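Local coordinates for protein phosphoribosyl-AMP cyclohydrolase (Medicago truncatula, PDB 7BGM) that probably hydrolyses phosphoribosyl-ATP to phosphoribosyl-AMP and then opens the adenine ring of that product, the second and third steps of histidine biosynthesis in plants, at residues S150-L155 with V193-M198; N171-T176 with S184-E189. All coordinates share one frame; numbering follows the deposited sequence.

Contact 1 (S150-L155 with V193-M198); sequences SWTKRL and VLYHAM
Y195 reaches across from helix 183-204 to bring its hydroxyl against T152 OG1 and W151 CD1 near the start of helix 151-156, a contact inside the all-helical pyrophosphohydrolase domain of the MazG clan. It illustrates how one aromatic side chain can bridge helices too far apart for close backbone packing: the segment axes come no nearer than 11.2 Å and lie at 54°. CG of Y195, opposite the backbone N (chi1 164°), carries the phenol toward helix 151-156. Its OH forms a short hydrogen bond with T152 OG1 (2.6 Å), in which either hydroxyl could be the donor. OG1 lies at the ring edge, in the plane of the phenol, while the methyl CG2 of T152 remains farther off. W151 meets the same phenol rim to rim, the planes tilted by only 21° and neither ring over the other. Its CD1 comes 3.1 Å from Y195 OH, whereas NE1, at a poor angle, makes no hydrogen bond to that oxygen. L155 adds the apolar part of the contact: its CG lies over one face of the W151 indole, toward the rim, and its CD1 touches both Y195 CE2 (3.8 Å) and H196 CD2 (3.6 Å). S150 OG accepts from K153 N in an ST motif that secures the first turn. S150, W151, T152 and Y195 belong to a site that binds AMP in this enzyme, empty in this chain, consistent with the contact forming part of a nucleotide pocket; R138 of helix 127-140, another member of that site, touches T152. H196 ND1 is hydrogen-bonded to the D192 carbonyl, its NE2 is buried without a partner in the model, and Y195 CD2 sits 3.6 Å above the plane of the H196 imidazole, over its centre.

Contact 2 (N171-T176 with S184-E189); sequences NELCET and SRTASE. With ZN (zinc ion), chain E.
T176 and T186 join their hydroxyls across an antiparallel helical hairpin, helices 159-178 and 183-204, whose segment axes run 8.8 Å apart at 164°. The hairpin carries the metal site of the MazG-type pyrophosphohydrolase fold, and its contact is a worked case of how the polar atoms between two helices find partners. T176 OG1 has two partners: it accepts from T186 OG1 (2.9 Å) and donates to L173 O (2.7 Å), in the carbonyl plane and on a lone pair. Its chi1 of 70°, which sets OG1 between the backbone N and carbonyl carbon, allows both while turning CG2 toward E189 CG. L173 lies alongside, its CD1 against T186 O and E189 CB. E189 divides its carboxylate. OE2 takes R185 NH1 on its anti lone pair at 2.7 Å, in the guanidinium plane, a salt bridge that should steady the carboxylate for the metal; R185 NE is held in turn by E181. E172 OE1 remains 4.0 Å from R185 NH2, beyond a salt bridge although the two charged planes are nearly coplanar. E172 has been seen to bind AMP, zinc and magnesium in this enzyme, though none of them is bound to it in this chain. E169 and D192 complete the protein ligands of the zinc ion, with a water at 2.1 Å from it, while E189 OE1 binds the metal at 2.0 Å.

In the fold
The two contacts lie about 17 Å apart, centre to centre, both within the pyrophosphohydrolase part of the chain. Both use helix 183-204: contact 2 takes its earlier part and contact 1 a later turn. Residues 171-189 of contact 2 lie between the two segments of contact 1, so contact 2 is nested inside the loop that contact 1 closes. The two meet where V193 CG2 packs on L173 CB (4.1 Å). A single long helix thus carries residues of an AMP site and, less than two turns before Y195, a zinc ligand of the neighbouring metal site, while both contacts also touch the second subunit, placing them beside the dimer interface.

Contact 1 (S150-L155 with V193-M198)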
ATOM      1  N   SER A 150      -3.548  25.850 -14.679  1.00 65.82           N
ATOM      2  CA  SER A 150      -3.081  24.769 -13.789  1.00 66.68           C
ATOM      3  C   SER A 150      -1.850  24.067 -14.357  1.00 67.23           C
ATOM      4  O   SER A 150      -1.856  23.662 -15.514  1.00 68.43           O
ATOM      5  CB  SER A 150      -4.185  23.736 -13.552  1.00 66.83           C
ATOM      6  OG  SER A 150      -3.628  22.443 -13.325  1.00 64.81           O
ATOM      7  N   TRP A 151      -0.804  23.896 -13.542  1.00 66.29           N
ATOM      8  CA  TRP A 151       0.462  23.412 -14.087  1.00 68.32           C
ATOM      9  C   TRP A 151       0.361  21.971 -14.582  1.00 65.46           C
ATOM     10  O   TRP A 151       0.943  21.623 -15.617  1.00 64.91           O
ATOM     11  CB  TRP A 151       1.577  23.517 -13.056  1.00 75.87           C
ATOM     12  CG  TRP A 151       2.773  22.762 -13.522  1.00 84.24           C
ATOM     13  CD1 TRP A 151       3.150  21.509 -13.138  1.00 88.13           C
ATOM     14  CD2 TRP A 151       3.722  23.183 -14.509  1.00 89.65           C
ATOM     15  NE1 TRP A 151       4.290  21.133 -13.807  1.00 90.45           N
ATOM     16  CE2 TRP A 151       4.661  22.144 -14.654  1.00 90.55           C
ATOM     17  CE3 TRP A 151       3.876  24.343 -15.273  1.00 92.24           C
ATOM     18  CZ2 TRP A 151       5.737  22.230 -15.528  1.00 92.48           C
ATOM     19  CZ3 TRP A 151       4.946  24.426 -16.138  1.00 93.35           C
ATOM     20  CH2 TRP A 151       5.861  23.375 -16.263  1.00 92.96           C
ATOM     21  N   THR A 152      -0.334  21.108 -13.842  1.00 61.22           N
ATOM     22  CA  THR A 152      -0.545  19.749 -14.330  1.00 56.63           C
ATOM     23  C   THR A 152      -1.414  19.756 -15.586  1.00 57.12           C
ATOM     24  O   THR A 152      -1.140  19.032 -16.552  1.00 55.74           O
ATOM     25  CB  THR A 152      -1.161  18.897 -13.222  1.00 53.42           C
ATOM     26  OG1 THR A 152      -0.252  18.847 -12.114  1.00 55.50           O
ATOM     27  CG2 THR A 152      -1.428  17.469 -13.704  1.00 51.03           C
ATOM     28  N   LYS A 153      -2.446  20.601 -15.610  1.00 57.90           N
ATOM     29  CA  LYS A 153      -3.298  20.671 -16.789  1.00 58.23           C
ATOM     30  C   LYS A 153      -2.516  21.136 -18.015  1.00 61.05           C
ATOM     31  O   LYS A 153      -2.788  20.677 -19.130  1.00 59.59           O
ATOM     32  CB  LYS A 153      -4.486  21.592 -16.514  1.00 57.90           C
ATOM     33  CG  LYS A 153      -5.577  21.548 -17.578  1.00 58.58           C
ATOM     34  CD  LYS A 153      -6.237  20.171 -17.674  1.00 58.30           C
ATOM     35  CE  LYS A 153      -7.463  20.214 -18.587  1.00 56.85           C
ATOM     36  NZ  LYS A 153      -8.115  18.890 -18.759  1.00 57.31           N
ATOM     37  N   ARG A 154      -1.533  22.029 -17.825  1.00 64.66           N
ATOM     38  CA  ARG A 154      -0.709  22.491 -18.942  1.00 67.15           C
ATOM     39  C   ARG A 154       0.029  21.332 -19.606  1.00 62.54           C
ATOM     40  O   ARG A 154       0.138  21.279 -20.837  1.00 61.95           O
ATOM     41  CB  ARG A 154       0.299  23.541 -18.466  1.00 74.94           C
ATOM     42  CG  ARG A 154      -0.292  24.831 -17.902  1.00 83.54           C
ATOM     43  CD  ARG A 154       0.796  25.700 -17.252  1.00 90.24           C
ATOM     44  NE  ARG A 154       1.545  26.503 -18.219  1.00 95.63           N
ATOM     45  CZ  ARG A 154       2.671  26.119 -18.821  1.00 98.47           C
ATOM     46  NH1 ARG A 154       3.198  24.929 -18.573  1.00 98.77           N
ATOM     47  NH2 ARG A 154       3.273  26.933 -19.683  1.00 99.60           N
ATOM     48  N   LEU A 155       0.543  20.392 -18.805  1.00 58.59           N
ATOM     49  CA  LEU A 155       1.291  19.264 -19.355  1.00 53.64           C
ATOM     50  C   LEU A 155       0.375  18.266 -20.047  1.00 51.92           C
ATOM     51  O   LEU A 155       0.761  17.657 -21.052  1.00 52.57           O
ATOM     52  CB  LEU A 155       2.077  18.575 -18.250  1.00 52.74           C
ATOM     53  CG  LEU A 155       3.237  19.367 -17.647  1.00 53.11           C
ATOM     54  CD1 LEU A 155       3.748  18.654 -16.409  1.00 50.27           C
ATOM     55  CD2 LEU A 155       4.349  19.526 -18.660  1.00 53.90           C
ATOM     56  N   VAL A 193      10.900  12.963 -11.948  1.00 35.04           N
ATOM     57  CA  VAL A 193      10.714  11.932 -12.966  1.00 33.84           C
ATOM     58  C   VAL A 193       9.351  11.281 -12.801  1.00 34.18           C
ATOM     59  O   VAL A 193       8.588  11.141 -13.765  1.00 34.91           O
ATOM     60  CB  VAL A 193      11.847  10.888 -12.894  1.00 33.11           C
ATOM     61  CG1 VAL A 193      11.549   9.699 -13.812  1.00 31.96           C
ATOM     62  CG2 VAL A 193      13.176  11.526 -13.267  1.00 34.59           C
ATOM     63  N   LEU A 194       9.031  10.864 -11.575  1.00 33.88           N
ATOM     64  CA  LEU A 194       7.770  10.172 -11.333  1.00 32.96           C
ATOM     65  C   LEU A 194       6.586  11.037 -11.730  1.00 32.36           C
ATOM     66  O   LEU A 194       5.665  10.572 -12.415  1.00 33.17           O
ATOM     67  CB  LEU A 194       7.657   9.770  -9.862  1.00 34.35           C
ATOM     68  CG  LEU A 194       8.177   8.403  -9.494  1.00 38.84           C
ATOM     69  CD1 LEU A 194       7.863   8.207  -8.042  1.00 37.90           C
ATOM     70  CD2 LEU A 194       7.474   7.353 -10.354  1.00 40.68           C
ATOM     71  N   TYR A 195       6.574  12.294 -11.283  1.00 30.21           N
ATOM     72  CA  TYR A 195       5.431  13.154 -11.562  1.00 34.18           C
ATOM     73  C   TYR A 195       5.205  13.290 -13.068  1.00 35.94           C
ATOM     74  O   TYR A 195       4.096  13.058 -13.562  1.00 36.55           O
ATOM     75  CB  TYR A 195       5.639  14.519 -10.910  1.00 35.27           C
ATOM     76  CG  TYR A 195       4.727  15.592 -11.426  1.00 36.17           C
ATOM     77  CD1 TYR A 195       3.393  15.639 -11.033  1.00 35.56           C
ATOM     78  CD2 TYR A 195       5.191  16.569 -12.305  1.00 40.46           C
ATOM     79  CE1 TYR A 195       2.546  16.636 -11.508  1.00 37.09           C
ATOM     80  CE2 TYR A 195       4.346  17.562 -12.779  1.00 42.76           C
ATOM     81  CZ  TYR A 195       3.028  17.586 -12.374  1.00 41.54           C
ATOM     82  OH  TYR A 195       2.188  18.573 -12.841  1.00 44.80           O
ATOM     83  N   HIS A 196       6.253  13.637 -13.819  1.00 33.78           N
ATOM     84  CA  HIS A 196       6.068  13.845 -15.255  1.00 34.60           C
ATOM     85  C   HIS A 196       5.728  12.537 -15.967  1.00 32.64           C
ATOM     86  O   HIS A 196       4.867  12.512 -16.859  1.00 32.29           O
ATOM     87  CB  HIS A 196       7.312  14.509 -15.844  1.00 36.52           C
ATOM     88  CG  HIS A 196       7.478  15.933 -15.414  1.00 41.51           C
ATOM     89  ND1 HIS A 196       8.205  16.299 -14.303  1.00 44.48           N
ATOM     90  CD2 HIS A 196       6.985  17.082 -15.939  1.00 43.03           C
ATOM     91  CE1 HIS A 196       8.163  17.615 -14.168  1.00 44.32           C
ATOM     92  NE2 HIS A 196       7.432  18.113 -15.152  1.00 44.03           N
ATOM     93  N   ALA A 197       6.359  11.432 -15.562  1.00 32.56           N
ATOM     94  CA  ALA A 197       5.996  10.157 -16.158  1.00 32.10           C
ATOM     95  C   ALA A 197       4.528   9.846 -15.892  1.00 33.70           C
ATOM     96  O   ALA A 197       3.822   9.361 -16.780  1.00 35.27           O
ATOM     97  CB  ALA A 197       6.891   9.039 -15.635  1.00 32.08           C
ATOM     98  N   MET A 198       4.049  10.116 -14.669  1.00 32.65           N
ATOM     99  CA  MET A 198       2.658   9.797 -14.373  1.00 30.89           C
ATOM    100  C   MET A 198       1.680  10.650 -15.177  1.00 31.87           C
ATOM    101  O   MET A 198       0.550  10.209 -15.428  1.00 32.59           O
ATOM    102  CB  MET A 198       2.413   9.914 -12.870  1.00 31.30           C
ATOM    103  CG  MET A 198       2.970   8.685 -12.202  1.00 31.22           C
ATOM    104  SD  MET A 198       3.007   8.866 -10.436  1.00 34.26           S
ATOM    105  CE  MET A 198       1.254   8.766 -10.113  1.00 33.50           C
TER

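Contact 2 (N171-T176 with S184-E189)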
ATOM      1  N   ASN A 171      17.550  12.860 -17.292  1.00 40.18           N
ATOM      2  CA  ASN A 171      18.950  13.267 -17.295  1.00 43.87           C
ATOM      3  C   ASN A 171      19.357  13.895 -15.963  1.00 43.47           C
ATOM      4  O   ASN A 171      20.481  13.673 -15.492  1.00 42.22           O
ATOM      5  CB  ASN A 171      19.201  14.238 -18.442  1.00 45.97           C
ATOM      6  CG  ASN A 171      20.649  14.645 -18.542  1.00 50.01           C
ATOM      7  OD1 ASN A 171      21.519  13.816 -18.824  1.00 51.04           O
ATOM      8  ND2 ASN A 171      20.921  15.928 -18.310  1.00 50.02           N
ATOM      9  N   GLU A 172      18.477  14.719 -15.369  1.00 45.09           N
ATOM     10  CA  GLU A 172      18.749  15.288 -14.044  1.00 47.79           C
ATOM     11  C   GLU A 172      18.974  14.194 -13.009  1.00 43.43           C
ATOM     12  O   GLU A 172      19.874  14.296 -12.166  1.00 43.43           O
ATOM     13  CB  GLU A 172      17.596  16.188 -13.585  1.00 51.39           C
ATOM     14  CG  GLU A 172      17.461  17.502 -14.318  1.00 56.97           C
ATOM     15  CD  GLU A 172      18.722  18.343 -14.249  1.00 64.20           C
ATOM     16  OE1 GLU A 172      19.267  18.534 -13.139  1.00 68.78           O
ATOM     17  OE2 GLU A 172      19.166  18.797 -15.313  1.00 66.12           O
ATOM     18  N   LEU A 173      18.137  13.158 -13.033  1.00 39.65           N
ATOM     19  CA  LEU A 173      18.303  12.055 -12.095  1.00 39.00           C
ATOM     20  C   LEU A 173      19.649  11.374 -12.288  1.00 37.84           C
ATOM     21  O   LEU A 173      20.354  11.072 -11.311  1.00 38.39           O
ATOM     22  CB  LEU A 173      17.170  11.052 -12.272  1.00 35.08           C
ATOM     23  CG  LEU A 173      17.204   9.848 -11.334  1.00 35.03           C
ATOM     24  CD1 LEU A 173      16.949  10.236  -9.857  1.00 36.51           C
ATOM     25  CD2 LEU A 173      16.188   8.824 -11.823  1.00 35.25           C
ATOM     26  N   CYS A 174      20.031  11.141 -13.547  1.00 35.32           N
ATOM     27  CA  CYS A 174      21.335  10.539 -13.817  1.00 34.29           C
ATOM     28  C   CYS A 174      22.469  11.424 -13.308  1.00 39.67           C
ATOM     29  O   CYS A 174      23.466  10.915 -12.776  1.00 39.98           O
ATOM     30  CB  CYS A 174      21.492  10.282 -15.315  1.00 35.52           C
ATOM     31  SG  CYS A 174      20.423   8.984 -16.008  1.00 38.66           S
ATOM     32  N   GLU A 175      22.338  12.756 -13.477  1.00 42.94           N
ATOM     33  CA  GLU A 175      23.381  13.679 -13.026  1.00 45.21           C
ATOM     34  C   GLU A 175      23.634  13.548 -11.530  1.00 43.08           C
ATOM     35  O   GLU A 175      24.769  13.749 -11.085  1.00 45.17           O
ATOM     36  CB  GLU A 175      23.023  15.144 -13.341  1.00 50.77           C
ATOM     37  CG  GLU A 175      22.986  15.585 -14.806  1.00 59.67           C
ATOM     38  CD  GLU A 175      22.702  17.101 -14.961  1.00 68.55           C
ATOM     39  OE1 GLU A 175      22.705  17.843 -13.946  1.00 72.90           O
ATOM     40  OE2 GLU A 175      22.467  17.557 -16.096  1.00 70.71           O
ATOM     41  N   THR A 176      22.599  13.226 -10.730  1.00 44.37           N
ATOM     42  CA  THR A 176      22.807  13.142  -9.281  1.00 43.46           C
ATOM     43  C   THR A 176      23.762  12.009  -8.919  1.00 44.01           C
ATOM     44  O   THR A 176      24.426  12.066  -7.875  1.00 44.29           O
ATOM     45  CB  THR A 176      21.481  12.967  -8.515  1.00 40.09           C
ATOM     46  OG1 THR A 176      20.920  11.663  -8.751  1.00 39.63           O
ATOM     47  CG2 THR A 176      20.470  14.068  -8.869  1.00 41.49           C
ATOM     48  N   SER A 184      19.538  13.824  -1.030  1.00 45.13           N
ATOM     49  CA  SER A 184      18.349  14.670  -1.070  1.00 45.36           C
ATOM     50  C   SER A 184      18.067  15.130  -2.496  1.00 47.29           C
ATOM     51  O   SER A 184      16.904  15.235  -2.913  1.00 48.47           O
ATOM     52  CB  SER A 184      18.516  15.875  -0.138  1.00 49.37           C
ATOM     53  OG  SER A 184      19.456  16.807  -0.655  1.00 53.16           O
ATOM     54  N   ARG A 185      19.125  15.385  -3.268  1.00 45.73           N
ATOM     55  CA  ARG A 185      18.949  15.743  -4.671  1.00 46.04           C
ATOM     56  C   ARG A 185      18.395  14.575  -5.472  1.00 42.23           C
ATOM     57  O   ARG A 185      17.486  14.753  -6.294  1.00 42.86           O
ATOM     58  CB  ARG A 185      20.278  16.210  -5.258  1.00 47.03           C
ATOM     59  CG  ARG A 185      20.706  17.556  -4.753  1.00 51.34           C
ATOM     60  CD  ARG A 185      19.946  18.653  -5.483  1.00 57.72           C
ATOM     61  NE  ARG A 185      20.309  18.718  -6.903  1.00 63.40           N
ATOM     62  CZ  ARG A 185      19.477  18.455  -7.911  1.00 66.58           C
ATOM     63  NH1 ARG A 185      18.215  18.116  -7.665  1.00 68.50           N
ATOM     64  NH2 ARG A 185      19.906  18.545  -9.168  1.00 67.42           N
ATOM     65  N   THR A 186      18.927  13.373  -5.239  1.00 40.15           N
ATOM     66  CA  THR A 186      18.434  12.188  -5.938  1.00 38.13           C
ATOM     67  C   THR A 186      16.946  11.966  -5.671  1.00 36.79           C
ATOM     68  O   THR A 186      16.169  11.690  -6.595  1.00 37.87           O
ATOM     69  CB  THR A 186      19.254  10.960  -5.526  1.00 37.76           C
ATOM     70  OG1 THR A 186      20.625  11.106  -5.961  1.00 38.81           O
ATOM     71  CG2 THR A 186      18.667   9.705  -6.140  1.00 37.10           C
ATOM     72  N   ALA A 187      16.523  12.080  -4.409  1.00 36.57           N
ATOM     73  CA  ALA A 187      15.104  11.895  -4.101  1.00 35.82           C
ATOM     74  C   ALA A 187      14.256  12.953  -4.795  1.00 36.98           C
ATOM     75  O   ALA A 187      13.174  12.663  -5.323  1.00 36.31           O
ATOM     76  CB  ALA A 187      14.887  11.952  -2.588  1.00 38.54           C
ATOM     77  N   SER A 188      14.725  14.193  -4.779  1.00 36.73           N
ATOM     78  CA  SER A 188      13.972  15.267  -5.396  1.00 40.28           C
ATOM     79  C   SER A 188      13.861  15.070  -6.905  1.00 40.04           C
ATOM     80  O   SER A 188      12.797  15.302  -7.492  1.00 40.79           O
ATOM     81  CB  SER A 188      14.631  16.600  -5.066  1.00 44.21           C
ATOM     82  OG  SER A 188      13.893  17.641  -5.641  1.00 52.12           O
ATOM     83  N   GLU A 189      14.945  14.634  -7.549  1.00 37.74           N
ATOM     84  CA  GLU A 189      14.886  14.410  -8.994  1.00 37.87           C
ATOM     85  C   GLU A 189      14.038  13.188  -9.340  1.00 34.58           C
ATOM     86  O   GLU A 189      13.336  13.185 -10.363  1.00 37.16           O
ATOM     87  CB  GLU A 189      16.291  14.272  -9.563  1.00 40.87           C
ATOM     88  CG  GLU A 189      17.045  15.607  -9.516  1.00 40.00           C
ATOM     89  CD  GLU A 189      16.242  16.753 -10.137  1.00 43.04           C
ATOM     90  OE1 GLU A 189      15.547  16.525 -11.140  1.00 44.02           O
ATOM     91  OE2 GLU A 189      16.303  17.893  -9.628  1.00 45.64           O
TER
HETATM   92 ZN    ZN E 303      14.209  17.839 -11.797  1.00 46.83          ZN
HETATM   93  O   HOH W   1      15.068  19.691 -12.248  1.00 50.27           O